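Local coordinates for protein L-2,4-diaminobutyric acid acetyltransferase (PDB 6SLL) that catalyses the transfer of an acetyl group from acetyl coenzyme A to L-2,4-diaminobutyric acid, a step in the biosynthesis of the chemical chaperone ectoine, at residues E123-P128 / E166-F171. Numbering follows the deposited sequence. Where two conformers were deposited one is given.
Sequences ETTVSP and EDEPLF. With DAB (2,4-diaminobutyric acid), chain G.
Thr-124 and Phe-171 form an antiparallel hydrogen-bonded pair: Phe-171 N reaches Thr-124 O at 2.8 Å, and Thr-124 N returns a bond to Phe-171 O. Val-126 N extends the pairing to Pro-169 O, for which proline, lacking an N-H, needs only its carbonyl. The segments thus join strand 121-125 to strand 168-173 in the mixed sheet of this GNAT acetyltransferase, with the substrate at the end of the pairing. There the polar side chains gather. Glu-168 bends at its second torsion (chi2 -81°), bringing its carboxylate toward Thr-125. Glu-168 OE1 takes a bond from Thr-125 OG1 (2.6 Å), arriving from above the carboxylate plane, and a second from a water that also accepts one from Ser-127 N. Glu-168 OE2, at the end of a flexible chain, accepts a hydrogen bond from the substrate's N at 2.7 Å, while Thr-125 O accepts one from ND at 2.9 Å. With an alanine here instead of Glu-168, the substrate's N and the water would probably lose these acceptors, and Thr-125 OG1 its mate on the strand. Among apolar contacts, branched Val-126 lays CG2 over one face of the Phe-171 ring, its CB 3.7 Å from CE1, beside helix 131-144.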
ATOM      1  N   GLU B 123      -2.832   9.615  11.499  1.00 10.34           N
ATOM      2  CA  GLU B 123      -4.153   9.159  11.084  1.00 10.61           C
ATOM      3  C   GLU B 123      -4.240   7.676  11.116  1.00  9.66           C
ATOM      4  O   GLU B 123      -3.224   7.076  10.621  1.00 10.03           O
ATOM      5  CB  GLU B 123      -4.523   9.734   9.639  1.00 10.69           C
ATOM      6  CG  GLU B 123      -4.926  11.187   9.650  1.00 12.03           C
ATOM      7  CD  GLU B 123      -5.262  11.774   8.366  1.00 12.61           C
ATOM      8  OE1 GLU B 123      -5.408  13.033   8.301  1.00 13.75           O
ATOM      9  OE2 GLU B 123      -5.404  11.065   7.311  1.00 13.24           O
ATOM     10  N   THR B 124      -5.337   7.083  11.523  1.00  9.85           N
ATOM     11  CA  THR B 124      -5.520   5.629  11.489  1.00  9.50           C
ATOM     12  C   THR B 124      -7.020   5.395  11.565  1.00  9.49           C
ATOM     13  O   THR B 124      -7.704   6.241  12.103  1.00 11.95           O
ATOM     14  CB  THR B 124      -4.739   4.950  12.614  1.00  9.73           C
ATOM     15  OG1 THR B 124      -4.636   3.573  12.361  1.00 10.21           O
ATOM     16  CG2 THR B 124      -5.335   5.192  13.970  1.00 11.25           C
ATOM     17  N   THR B 125      -7.461   4.252  11.095  1.00  9.34           N
ATOM     18  CA  THR B 125      -8.882   3.947  11.338  1.00  9.55           C
ATOM     19  C   THR B 125      -8.978   2.770  12.296  1.00 10.77           C
ATOM     20  O   THR B 125      -8.144   1.853  12.289  1.00 11.10           O
ATOM     21  CB  THR B 125      -9.622   3.643  10.028  1.00 10.32           C
ATOM     22  OG1 THR B 125      -9.232   2.386   9.453  1.00 10.86           O
ATOM     23  CG2 THR B 125      -9.547   4.731   9.047  1.00 10.75           C
ATOM     24  N   VAL B 126     -10.023   2.815  13.166  1.00 11.20           N
ATOM     25  CA  VAL B 126     -10.132   1.779  14.176  1.00 12.44           C
ATOM     26  C   VAL B 126     -11.638   1.385  14.301  1.00 12.61           C
ATOM     27  O   VAL B 126     -12.424   2.212  14.804  1.00 15.00           O
ATOM     28  CB  VAL B 126      -9.606   2.210  15.531  1.00 13.41           C
ATOM     29  CG1 VAL B 126      -9.616   0.974  16.448  1.00 17.46           C
ATOM     30  CG2 VAL B 126      -8.227   2.774  15.468  1.00 15.42           C
ATOM     31  N   SER B 127     -11.981   0.209  14.044  0.50 11.87           N
ATOM     32  CA  SER B 127     -13.319  -0.057  14.088  0.50 11.63           C
ATOM     33  C   SER B 127     -13.796  -0.203  15.478  0.50 15.02           C
ATOM     34  O   SER B 127     -13.019  -0.199  16.516  0.50 17.79           O
ATOM     35  CB  SER B 127     -13.546  -1.345  13.330  0.50 12.23           C
ATOM     36  OG  SER B 127     -13.277  -1.401  11.805  0.50 12.15           O
ATOM     37  N   PRO B 128     -15.084  -0.503  15.546  1.00 19.51           N
ATOM     38  CA  PRO B 128     -15.564  -0.793  16.958  1.00 24.20           C
ATOM     39  C   PRO B 128     -15.186  -2.044  17.658  1.00 22.42           C
ATOM     40  O   PRO B 128     -14.902  -2.144  18.775  1.00 28.49           O
ATOM     41  CB  PRO B 128     -17.045  -0.591  16.871  1.00 22.78           C
ATOM     42  CG  PRO B 128     -17.279   0.392  15.722  1.00 22.70           C
ATOM     43  CD  PRO B 128     -16.162   0.030  14.692  1.00 19.57           C
ATOM     44  N   GLU B 166     -17.204  -3.853   9.310  1.00 13.95           N
ATOM     45  CA  GLU B 166     -17.447  -2.815  10.232  1.00 14.15           C
ATOM     46  C   GLU B 166     -17.106  -1.415   9.686  1.00 15.27           C
ATOM     47  O   GLU B 166     -16.267  -1.315   8.760  1.00 13.90           O
ATOM     48  CB  GLU B 166     -16.761  -2.959  11.575  1.00 16.54           C
ATOM     49  CG  GLU B 166     -17.183  -4.181  12.443  1.00 21.12           C
ATOM     50  CD  GLU B 166     -16.172  -4.181  13.660  1.00 21.66           C
ATOM     51  OE1 GLU B 166     -15.278  -5.079  13.763  1.00 31.65           O
ATOM     52  OE2 GLU B 166     -16.389  -3.311  14.624  1.00 28.05           O
ATOM     53  N   ASP B 167     -17.694  -0.372  10.226  1.00 12.84           N
ATOM     54  CA  ASP B 167     -17.205   0.955   9.974  1.00 12.38           C
ATOM     55  C   ASP B 167     -15.732   1.060  10.388  1.00 12.41           C
ATOM     56  O   ASP B 167     -15.248   0.453  11.310  1.00 12.91           O
ATOM     57  CB  ASP B 167     -17.946   2.026  10.812  1.00 14.33           C
ATOM     58  CG  ASP B 167     -19.455   2.202  10.481  1.00 15.43           C
ATOM     59  OD1 ASP B 167     -19.830   1.865   9.390  1.00 16.20           O
ATOM     60  OD2 ASP B 167     -20.179   2.631  11.380  1.00 20.68           O
ATOM     61  N   GLU B 168     -15.042   1.979   9.676  1.00 10.83           N
ATOM     62  CA  GLU B 168     -13.595   2.291   9.906  1.00 11.47           C
ATOM     63  C   GLU B 168     -13.498   3.810  10.184  1.00 10.84           C
ATOM     64  O   GLU B 168     -13.031   4.544   9.317  1.00 10.95           O
ATOM     65  CB  GLU B 168     -12.780   1.905   8.696  1.00 11.19           C
ATOM     66  CG  GLU B 168     -12.644   0.404   8.544  1.00 11.61           C
ATOM     67  CD  GLU B 168     -11.594  -0.270   9.399  1.00 11.48           C
ATOM     68  OE1 GLU B 168     -10.857   0.423  10.146  1.00 11.80           O
ATOM     69  OE2 GLU B 168     -11.480  -1.513   9.279  1.00 13.26           O
ATOM     70  N   PRO B 169     -13.907   4.286  11.346  1.00 11.49           N
ATOM     71  CA  PRO B 169     -13.832   5.718  11.623  1.00 11.36           C
ATOM     72  C   PRO B 169     -12.362   6.150  11.689  1.00 11.57           C
ATOM     73  O   PRO B 169     -11.465   5.402  12.112  1.00 11.55           O
ATOM     74  CB  PRO B 169     -14.483   5.862  12.963  1.00 14.48           C
ATOM     75  CG  PRO B 169     -14.502   4.508  13.479  1.00 18.91           C
ATOM     76  CD  PRO B 169     -14.502   3.536  12.444  1.00 13.24           C
ATOM     77  N   LEU B 170     -12.129   7.394  11.291  1.00 11.04           N
ATOM     78  CA  LEU B 170     -10.775   7.989  11.241  1.00 11.87           C
ATOM     79  C   LEU B 170     -10.410   8.701  12.504  1.00 11.35           C
ATOM     80  O   LEU B 170     -11.100   9.633  12.927  1.00 14.73           O
ATOM     81  CB  LEU B 170     -10.684   8.963  10.034  1.00 12.82           C
ATOM     82  CG  LEU B 170      -9.367   9.578   9.790  1.00 14.34           C
ATOM     83  CD1 LEU B 170      -8.329   8.554   9.324  1.00 16.28           C
ATOM     84  CD2 LEU B 170      -9.497  10.735   8.801  1.00 18.30           C
ATOM     85  N   PHE B 171      -9.327   8.254  13.131  1.00 11.48           N
ATOM     86  CA  PHE B 171      -8.753   8.914  14.289  1.00 12.31           C
ATOM     87  C   PHE B 171      -7.683   9.782  13.771  1.00 13.69           C
ATOM     88  O   PHE B 171      -6.797   9.392  13.003  1.00 15.21           O
ATOM     89  CB  PHE B 171      -8.168   7.847  15.251  1.00 15.82           C
ATOM     90  CG  PHE B 171      -9.202   7.076  16.047  1.00 17.27           C
ATOM     91  CD1 PHE B 171     -10.132   6.248  15.412  1.00 16.74           C
ATOM     92  CD2 PHE B 171      -9.266   7.218  17.398  1.00 27.88           C
ATOM     93  CE1 PHE B 171     -11.116   5.559  16.106  1.00 20.91           C
ATOM     94  CE2 PHE B 171     -10.231   6.457  18.102  1.00 32.78           C
ATOM     95  CZ  PHE B 171     -11.253   5.797  17.425  1.00 30.07           C
TER
HETATM   96  N   DAB G 202      -9.189  -2.990   8.943  1.00 13.99           N
HETATM   97  CA  DAB G 202      -8.149  -2.200   8.217  1.00 11.16           C
HETATM   98  C   DAB G 202      -7.020  -3.144   7.863  1.00 10.71           C
HETATM   99  O   DAB G 202      -6.220  -2.727   7.034  1.00 12.18           O
HETATM  100  CB  DAB G 202      -7.654  -1.013   9.052  1.00 11.46           C
HETATM  101  CG  DAB G 202      -6.847  -1.369  10.260  1.00 11.84           C
HETATM  102  ND  DAB G 202      -6.431  -0.116  10.960  1.00 12.68           N
HETATM  103  OXT DAB G 202      -6.928  -4.236   8.413  1.00 12.27           O
HETATM  104  O   HOH W   1      -9.893  -1.073  12.192  1.00 15.46           O